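Long-range contacts in RNA-binding protein HI_1333 (Haemophilus influenzae, PDB 1JO0), which probably binds RNA through its single CRM domain, although its exact cellular role is not established: residues His43-Lys48 with Glu90-Leu95; Glu36-Leu41 with Leu84-Glu89. All blocks are in the same frame, centred on the assembly; numbering follows the deposited sequence. Where two conformers were deposited one is given.

How the contacts relate
Contacts 1 and 2 lie side by side, their centres about 7 Å apart and on the same side of the centre of the chain. Along the sequence the segments alternate: 36-41 and 43-48 follow one another through helix 31-44 into strand 46-51, while 84-89 and 90-95 run from strand 81-85 into the C-terminal tail. Those two strands are antiparallel neighbours in the mixed sheet, joined where Leu-84 N lies 2.9 Å from Ile-47 O. Contact 2 packs helix 31-44 against the end of strand 81-85; contact 1 joins the tail to the turn between helix and strand. Together they join the C-terminal part of the chain to the alpha/beta body of the CRM domain.

Contact 1: residues His43-Lys48 with Glu90-Leu95; sequences HHELIK and EAKIQL
The turn that joins helix 31-44 to strand 46-51 faces an irregular piece of the C-terminal tail, with the CA atoms of His-44 and Lys-92 7.2 Å apart. Glu-45 leaves the helix with positive phi (72°), and its CB is directed toward the tail. Its CG stands anti to the carbonyl carbon (chi1 -65°) and the chain runs on extended, which carries the carboxylate to the backbone N-H groups of Lys-92 and Ile-93. There OE1 accepts both: Ile-93 N, 2.9 Å from Glu-45 OE1, comes in nearly in line with the C-O bond, whereas Lys-92 N, 3.0 Å from the same oxygen, approaches from above the carboxylate plane. The other oxygen, OE2, takes the amide N-H of Ser-88. A water links Glu-45 OE2, weakly, with Ile-93 O.

Lys-92 bends at chi2 and chi4 and returns to the helix end. In the conformer given, its NZ donates to His-43 O at 2.5 Å, an unusually short distance; the detail is uncertain, because the side chain has a second conformer. In this conformer a second water also bridges Lys-92 NZ and His-43 ND1. CD1 of Ile-93 touches both His-44 O and Leu-46 CB, the latter at 3.7 Å; Leu-14 of helix 5-15 touches both side chains.

One buried carboxylate thus gathers three backbone amides of the tail, those of Ser-88, Lys-92 and Ile-93. These bonds probably favour its ionised form and hold the tail's backbone at the turn.

Contact 2: residues Glu36-Leu41 with Leu84-Glu89; sequences EIENAL and LYRPSE
Glu-38 and Leu-41, about one helical turn apart, bring helix 31-44 against the end of strand 81-85 in the alpha/beta fold of the CRM domain, where the helix packs on the mixed sheet. Ile-37 sits at the margin of this contact and belongs more to the surrounding core, touching Ile-47 and Ile-66.

Glu-38 starts away from the strand, but its chain bends at chi2 (-70°) and brings the carboxylate round to the guanidinium of Arg-86. The salt bridge is end-on: Arg-86 NH1 bonds Glu-38 OE1 at 3.0 Å, reaching that oxygen on its syn side, and Arg-86 NH2 bonds Glu-38 OE2, also at 3.0 Å, from above the carboxylate plane. Both oxygens lie close to the guanidinium plane, yet the two flat groups are turned 36° apart. A weaker bond joins Arg-86 NH1 to Glu-38 OE2. NH1 also donates to Thr-70 O at the end of helix 56-70, so the arginine links both helices to the strand end.

Leu-41, whose CB is directed toward residues 84-89, crosses the arginine side chain at about a right angle. Its two methyls divide the work: CD2 lies against the backbone N and CB of Arg-86 and is 4.5 Å from Leu-84 CB, while CD1 rests over one face of the guanidinium, near its rim. Apolar cover on that face and carboxylate at the edge together restrict the rotation of the group. Beyond the side chains, a water lies 2.7 Å from Leu-41 O and 2.8 Å from Arg-86 O.

Contact 1: residues His43-Lys48 with Glu90-Leu95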
ATOM      1  N   HIS A  43       6.687  -9.811  -0.277  1.00 17.71           N
ATOM      2  CA  HIS A  43       6.763 -10.560  -1.528  1.00 18.19           C
ATOM      3  C   HIS A  43       6.658  -9.667  -2.751  1.00 18.11           C
ATOM      4  O   HIS A  43       7.309  -9.939  -3.762  1.00 18.69           O
ATOM      5  CB  HIS A  43       5.670 -11.625  -1.597  1.00 21.01           C
ATOM      6  CG  HIS A  43       5.951 -12.730  -0.608  1.00 26.87           C
ATOM      7  ND1 HIS A  43       7.004 -13.570  -0.764  1.00 30.91           N
ATOM      8  CD2 HIS A  43       5.361 -13.036   0.564  1.00 27.97           C
ATOM      9  CE1 HIS A  43       7.041 -14.414   0.245  1.00 33.65           C
ATOM     10  NE2 HIS A  43       6.046 -14.114   1.077  1.00 28.98           N
ATOM     11  N   HIS A  44       5.813  -8.618  -2.684  1.00 16.52           N
ATOM     12  CA  HIS A  44       5.459  -7.911  -3.904  1.00 15.63           C
ATOM     13  C   HIS A  44       6.072  -6.514  -4.050  1.00 14.79           C
ATOM     14  O   HIS A  44       6.121  -6.042  -5.198  1.00 16.03           O
ATOM     15  CB  HIS A  44       3.932  -7.732  -3.997  1.00 16.10           C
ATOM     16  CG  HIS A  44       3.250  -9.058  -4.020  1.00 20.78           C
ATOM     17  ND1 HIS A  44       3.349  -9.902  -5.097  1.00 23.05           N
ATOM     18  CD2 HIS A  44       2.447  -9.651  -3.111  1.00 26.58           C
ATOM     19  CE1 HIS A  44       2.626 -11.001  -4.861  1.00 28.20           C
ATOM     20  NE2 HIS A  44       2.067 -10.862  -3.663  1.00 28.77           N
ATOM     21  N   GLU A  45       6.448  -5.883  -2.962  1.00 15.56           N
ATOM     22  CA  GLU A  45       6.985  -4.509  -2.887  1.00 14.51           C
ATOM     23  C   GLU A  45       5.884  -3.487  -3.153  1.00 14.24           C
ATOM     24  O   GLU A  45       5.656  -2.605  -2.301  1.00 15.20           O
ATOM     25  CB  GLU A  45       8.165  -4.293  -3.858  1.00 16.19           C
ATOM     26  CG  GLU A  45       9.374  -5.130  -3.518  1.00 20.96           C
ATOM     27  CD  GLU A  45      10.499  -4.807  -4.501  1.00 23.13           C
ATOM     28  OE1 GLU A  45      10.290  -4.979  -5.711  1.00 22.55           O
ATOM     29  OE2 GLU A  45      11.587  -4.359  -4.074  1.00 35.69           O
ATOM     30  N   LEU A  46       5.216  -3.551  -4.283  1.00 14.84           N
ATOM     31  CA  LEU A  46       4.097  -2.690  -4.701  1.00 13.47           C
ATOM     32  C   LEU A  46       2.804  -3.435  -4.479  1.00 13.60           C
ATOM     33  O   LEU A  46       2.643  -4.522  -5.034  1.00 16.01           O
ATOM     34  CB  LEU A  46       4.203  -2.323  -6.162  1.00 14.88           C
ATOM     35  CG  LEU A  46       3.098  -1.431  -6.740  1.00 14.37           C
ATOM     36  CD1 LEU A  46       3.065  -0.074  -6.050  1.00 16.23           C
ATOM     37  CD2 LEU A  46       3.287  -1.292  -8.226  1.00 17.29           C
ATOM     38  N   ILE A  47       1.917  -2.872  -3.666  1.00 14.05           N
ATOM     39  CA  ILE A  47       0.668  -3.545  -3.317  1.00 14.33           C
ATOM     40  C   ILE A  47      -0.521  -2.575  -3.377  1.00 14.33           C
ATOM     41  O   ILE A  47      -0.367  -1.361  -3.169  1.00 14.83           O
ATOM     42  CB  ILE A  47       0.726  -4.220  -1.920  1.00 15.38           C
ATOM     43  CG1 ILE A  47       0.779  -3.207  -0.775  1.00 15.66           C
ATOM     44  CG2 ILE A  47       1.886  -5.222  -1.879  1.00 19.00           C
ATOM     45  CD1 ILE A  47       0.607  -3.871   0.576  1.00 18.56           C
ATOM     46  N   LYS A  48      -1.672  -3.187  -3.562  1.00 15.78           N
ATOM     47  CA  LYS A  48      -2.971  -2.518  -3.412  1.00 15.57           C
ATOM     48  C   LYS A  48      -3.730  -3.144  -2.251  1.00 15.93           C
ATOM     49  O   LYS A  48      -3.860  -4.337  -2.157  1.00 17.03           O
ATOM     50  CB  LYS A  48      -3.783  -2.715  -4.659  1.00 19.48           C
ATOM     51  CG  LYS A  48      -3.585  -1.727  -5.748  1.00 26.53           C
ATOM     52  CD  LYS A  48      -4.661  -1.969  -6.841  1.00 28.68           C
ATOM     53  CE  LYS A  48      -4.432  -0.992  -7.914  1.00 23.20           C
ATOM     54  NZ  LYS A  48      -5.224  -1.359  -9.096  1.00 20.19           N
ATOM     55  N   GLU A  90      15.741  -7.889  -2.034  1.00 23.16           N
ATOM     56  CA  GLU A  90      15.988  -8.514  -3.333  1.00 29.40           C
ATOM     57  C   GLU A  90      14.930  -7.874  -4.244  1.00 24.11           C
ATOM     58  O   GLU A  90      13.831  -8.385  -4.365  1.00 27.55           O
ATOM     59  CB  GLU A  90      15.937 -10.044  -3.398  1.00 33.53           C
ATOM     60  CG  GLU A  90      16.564 -10.621  -4.657  1.00 51.85           C
ATOM     61  CD  GLU A  90      16.726 -12.114  -4.745  1.00 59.27           C
ATOM     62  OE1 GLU A  90      15.727 -12.857  -4.549  1.00 78.78           O
ATOM     63  OE2 GLU A  90      17.851 -12.618  -5.027  1.00 64.52           O
ATOM     64  N   ALA A  91      15.232  -6.735  -4.810  1.00 23.51           N
ATOM     65  CA  ALA A  91      14.307  -5.999  -5.655  1.00 20.04           C
ATOM     66  C   ALA A  91      13.674  -6.900  -6.699  1.00 18.44           C
ATOM     67  O   ALA A  91      14.339  -7.569  -7.462  1.00 23.24           O
ATOM     68  CB  ALA A  91      14.919  -4.828  -6.394  1.00 23.72           C
ATOM     69  N   LYS A  92      12.359  -6.906  -6.716  1.00 19.42           N
ATOM     70  CA  LYS A  92      11.547  -7.613  -7.702  1.00 20.05           C
ATOM     71  C   LYS A  92      11.191  -6.639  -8.826  1.00 18.53           C
ATOM     72  O   LYS A  92      11.211  -7.023 -10.000  1.00 21.84           O
ATOM     73  CB  LYS A  92      10.308  -8.270  -7.089  0.63 21.72           C
ATOM     74  CG  LYS A  92      10.582  -9.388  -6.090  0.63 18.72           C
ATOM     75  CD  LYS A  92      10.465  -8.814  -4.688  0.63 21.24           C
ATOM     76  CE  LYS A  92      10.496  -9.829  -3.588  0.63 21.89           C
ATOM     77  NZ  LYS A  92       9.606 -11.006  -3.670  0.63 32.30           N
ATOM     78  N   ILE A  93      10.866  -5.408  -8.487  1.00 18.14           N
ATOM     79  CA  ILE A  93      10.452  -4.398  -9.440  1.00 16.45           C
ATOM     80  C   ILE A  93      11.602  -3.421  -9.639  1.00 16.32           C
ATOM     81  O   ILE A  93      12.178  -2.907  -8.693  1.00 18.25           O
ATOM     82  CB  ILE A  93       9.190  -3.670  -8.941  1.00 18.51           C
ATOM     83  CG1 ILE A  93       7.982  -4.602  -8.840  1.00 22.30           C
ATOM     84  CG2 ILE A  93       8.899  -2.443  -9.794  1.00 22.43           C
ATOM     85  CD1 ILE A  93       6.807  -3.989  -8.105  1.00 24.71           C
ATOM     86  N   GLN A  94      11.918  -3.148 -10.902  1.00 16.62           N
ATOM     87  CA  GLN A  94      12.937  -2.153 -11.284  1.00 18.98           C
ATOM     88  C   GLN A  94      12.362  -0.762 -11.146  1.00 19.83           C
ATOM     89  O   GLN A  94      11.504  -0.430 -11.944  1.00 26.44           O
ATOM     90  CB  GLN A  94      13.386  -2.370 -12.729  1.00 19.65           C
ATOM     91  CG  GLN A  94      14.093  -3.731 -12.883  1.00 23.16           C
ATOM     92  CD  GLN A  94      14.622  -3.873 -14.294  1.00 25.04           C
ATOM     93  OE1 GLN A  94      15.103  -2.904 -14.903  1.00 32.42           O
ATOM     94  NE2 GLN A  94      14.531  -5.064 -14.830  1.00 26.42           N
ATOM     95  N   LEU A  95      12.842  -0.023 -10.150  1.00 22.22           N
ATOM     96  CA  LEU A  95      12.344   1.329  -9.956  1.00 23.21           C
ATOM     97  C   LEU A  95      13.251   2.291 -10.675  1.00 27.99           C
ATOM     98  O   LEU A  95      14.475   2.174 -10.608  1.00 35.34           O
ATOM     99  CB  LEU A  95      12.281   1.637  -8.466  1.00 27.90           C
ATOM    100  CG  LEU A  95      11.590   2.834  -7.901  1.00 24.58           C
ATOM    101  CD1 LEU A  95      10.084   2.693  -7.988  1.00 28.95           C
ATOM    102  CD2 LEU A  95      12.002   3.002  -6.435  1.00 25.11           C
TER
HETATM  103  O   HOH W   1       9.481 -13.283  -1.927  1.00 38.79           O
HETATM  104  O   HOH W   2      11.739  -2.326  -6.101  1.00 23.13           O

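Contact 2: residues Glu36-Leu41 with Leu84-Glu89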
ATOM      1  N   GLU A  36      -0.887  -9.463   7.028  1.00 21.27           N
ATOM      2  CA  GLU A  36      -1.143  -9.702   5.608  1.00 19.83           C
ATOM      3  C   GLU A  36      -0.469  -8.582   4.816  1.00 16.55           C
ATOM      4  O   GLU A  36       0.121  -8.868   3.788  1.00 17.71           O
ATOM      5  CB  GLU A  36      -2.616  -9.751   5.276  1.00 21.36           C
ATOM      6  CG  GLU A  36      -3.445 -10.963   5.753  1.00 24.92           C
ATOM      7  CD  GLU A  36      -4.891 -10.701   5.353  1.00 29.34           C
ATOM      8  OE1 GLU A  36      -5.783 -10.558   6.207  1.00 37.40           O
ATOM      9  OE2 GLU A  36      -5.129 -10.620   4.122  1.00 29.09           O
ATOM     10  N   ILE A  37      -0.541  -7.349   5.298  1.00 17.43           N
ATOM     11  CA  ILE A  37       0.090  -6.230   4.579  1.00 15.91           C
ATOM     12  C   ILE A  37       1.591  -6.400   4.621  1.00 16.77           C
ATOM     13  O   ILE A  37       2.266  -6.216   3.586  1.00 17.86           O
ATOM     14  CB  ILE A  37      -0.382  -4.885   5.146  1.00 15.90           C
ATOM     15  CG1 ILE A  37      -1.887  -4.691   4.870  1.00 17.72           C
ATOM     16  CG2 ILE A  37       0.401  -3.743   4.561  1.00 17.30           C
ATOM     17  CD1 ILE A  37      -2.499  -3.515   5.619  1.00 20.03           C
ATOM     18  N   GLU A  38       2.163  -6.742   5.743  1.00 18.30           N
ATOM     19  CA  GLU A  38       3.610  -6.987   5.789  1.00 18.64           C
ATOM     20  C   GLU A  38       4.053  -8.079   4.826  1.00 18.71           C
ATOM     21  O   GLU A  38       5.028  -7.938   4.129  1.00 19.17           O
ATOM     22  CB  GLU A  38       4.012  -7.451   7.182  1.00 20.37           C
ATOM     23  CG  GLU A  38       4.299  -6.330   8.100  1.00 26.49           C
ATOM     24  CD  GLU A  38       5.585  -5.559   7.777  1.00 28.51           C
ATOM     25  OE1 GLU A  38       5.594  -4.371   8.106  1.00 28.99           O
ATOM     26  OE2 GLU A  38       6.570  -6.094   7.236  1.00 27.12           O
ATOM     27  N   ASN A  39       3.307  -9.178   4.809  1.00 18.74           N
ATOM     28  CA  ASN A  39       3.598 -10.302   3.952  1.00 19.40           C
ATOM     29  C   ASN A  39       3.590  -9.842   2.507  1.00 18.86           C
ATOM     30  O   ASN A  39       4.428 -10.174   1.682  1.00 19.78           O
ATOM     31  CB  ASN A  39       2.598 -11.416   4.209  1.00 22.08           C
ATOM     32  CG  ASN A  39       2.879 -12.626   3.338  1.00 22.10           C
ATOM     33  OD1 ASN A  39       3.951 -13.233   3.378  1.00 23.38           O
ATOM     34  ND2 ASN A  39       1.889 -12.996   2.548  1.00 27.57           N
ATOM     35  N   ALA A  40       2.556  -9.098   2.140  1.00 17.58           N
ATOM     36  CA  ALA A  40       2.373  -8.622   0.780  1.00 16.83           C
ATOM     37  C   ALA A  40       3.476  -7.663   0.355  1.00 15.31           C
ATOM     38  O   ALA A  40       4.033  -7.742  -0.734  1.00 16.63           O
ATOM     39  CB  ALA A  40       0.991  -7.985   0.673  1.00 18.75           C
ATOM     40  N   LEU A  41       3.859  -6.727   1.217  1.00 15.12           N
ATOM     41  CA  LEU A  41       4.984  -5.861   0.968  1.00 14.93           C
ATOM     42  C   LEU A  41       6.255  -6.654   0.745  1.00 16.42           C
ATOM     43  O   LEU A  41       7.036  -6.377  -0.168  1.00 16.53           O
ATOM     44  CB  LEU A  41       5.211  -4.852   2.076  1.00 15.31           C
ATOM     45  CG  LEU A  41       4.175  -3.737   2.210  1.00 14.50           C
ATOM     46  CD1 LEU A  41       4.391  -2.987   3.533  1.00 17.42           C
ATOM     47  CD2 LEU A  41       4.192  -2.762   1.054  1.00 15.33           C
ATOM     48  N   LEU A  84       0.546   1.120  -2.065  1.00 14.56           N
ATOM     49  CA  LEU A  84       1.673   1.264  -1.149  1.00 14.41           C
ATOM     50  C   LEU A  84       2.927   0.624  -1.745  1.00 14.25           C
ATOM     51  O   LEU A  84       2.793  -0.347  -2.511  1.00 15.14           O
ATOM     52  CB  LEU A  84       1.380   0.625   0.184  1.00 17.06           C
ATOM     53  CG  LEU A  84       0.178   1.116   0.963  1.00 21.02           C
ATOM     54  CD1 LEU A  84      -0.241   0.106   2.012  1.00 29.94           C
ATOM     55  CD2 LEU A  84       0.528   2.428   1.606  1.00 28.50           C
ATOM     56  N   TYR A  85       4.087   1.102  -1.358  1.00 14.82           N
ATOM     57  CA  TYR A  85       5.340   0.532  -1.839  1.00 14.18           C
ATOM     58  C   TYR A  85       6.394   0.505  -0.758  1.00 13.88           C
ATOM     59  O   TYR A  85       6.592   1.515  -0.076  1.00 15.98           O
ATOM     60  CB  TYR A  85       5.870   1.296  -3.050  1.00 14.89           C
ATOM     61  CG  TYR A  85       7.245   0.881  -3.508  1.00 14.41           C
ATOM     62  CD1 TYR A  85       7.435  -0.224  -4.345  1.00 14.73           C
ATOM     63  CD2 TYR A  85       8.390   1.579  -3.137  1.00 15.54           C
ATOM     64  CE1 TYR A  85       8.713  -0.586  -4.755  1.00 15.82           C
ATOM     65  CE2 TYR A  85       9.648   1.221  -3.552  1.00 15.39           C
ATOM     66  CZ  TYR A  85       9.814   0.140  -4.363  1.00 15.75           C
ATOM     67  OH  TYR A  85      11.064  -0.218  -4.788  1.00 17.96           O
ATOM     68  N   ARG A  86       7.098  -0.623  -0.633  1.00 14.31           N
ATOM     69  CA  ARG A  86       8.285  -0.643   0.212  1.00 14.64           C
ATOM     70  C   ARG A  86       9.369  -1.482  -0.489  1.00 14.71           C
ATOM     71  O   ARG A  86       9.017  -2.590  -0.925  1.00 15.44           O
ATOM     72  CB  ARG A  86       7.990  -1.245   1.565  1.00 15.01           C
ATOM     73  CG  ARG A  86       9.099  -1.088   2.585  1.00 16.89           C
ATOM     74  CD  ARG A  86       8.695  -1.647   3.925  1.00 17.08           C
ATOM     75  NE  ARG A  86       8.570  -3.088   3.950  1.00 18.28           N
ATOM     76  CZ  ARG A  86       7.941  -3.794   4.880  1.00 17.90           C
ATOM     77  NH1 ARG A  86       7.309  -3.205   5.897  1.00 18.74           N
ATOM     78  NH2 ARG A  86       7.944  -5.120   4.755  1.00 21.05           N
ATOM     79  N   PRO A  87      10.586  -0.998  -0.603  1.00 15.33           N
ATOM     80  CA  PRO A  87      11.600  -1.775  -1.316  1.00 15.72           C
ATOM     81  C   PRO A  87      12.027  -3.000  -0.517  1.00 17.81           C
ATOM     82  O   PRO A  87      12.038  -2.985   0.701  1.00 20.99           O
ATOM     83  CB  PRO A  87      12.745  -0.767  -1.474  1.00 18.11           C
ATOM     84  CG  PRO A  87      12.590   0.147  -0.297  1.00 17.20           C
ATOM     85  CD  PRO A  87      11.106   0.278  -0.101  1.00 16.66           C
ATOM     86  N   SER A  88      12.418  -4.030  -1.282  1.00 19.47           N
ATOM     87  CA  SER A  88      12.905  -5.314  -0.813  1.00 19.65           C
ATOM     88  C   SER A  88      14.418  -5.356  -0.892  1.00 17.03           C
ATOM     89  O   SER A  88      15.012  -4.710  -1.738  1.00 18.92           O
ATOM     90  CB  SER A  88      12.345  -6.467  -1.714  1.00 23.34           C
ATOM     91  OG  SER A  88      12.819  -7.705  -1.339  1.00 28.82           O
ATOM     92  N   GLU A  89      15.034  -6.172  -0.081  1.00 20.08           N
ATOM     93  CA  GLU A  89      16.440  -6.491  -0.178  1.00 21.98           C
ATOM     94  C   GLU A  89      16.739  -7.267  -1.440  1.00 23.34           C
ATOM     95  O   GLU A  89      17.908  -7.233  -1.842  1.00 29.79           O
ATOM     96  CB  GLU A  89      16.951  -7.298   1.042  1.00 25.28           C
ATOM     97  CG  GLU A  89      16.659  -6.534   2.314  1.00 37.51           C
ATOM     98  CD  GLU A  89      17.348  -7.054   3.546  1.00 51.65           C
ATOM     99  OE1 GLU A  89      17.591  -6.256   4.483  1.00 67.12           O
ATOM    100  OE2 GLU A  89      17.624  -8.276   3.523  1.00 72.41           O
TER
HETATM  101  O   HOH W   3       9.480  -5.186   0.072  1.00 22.27           O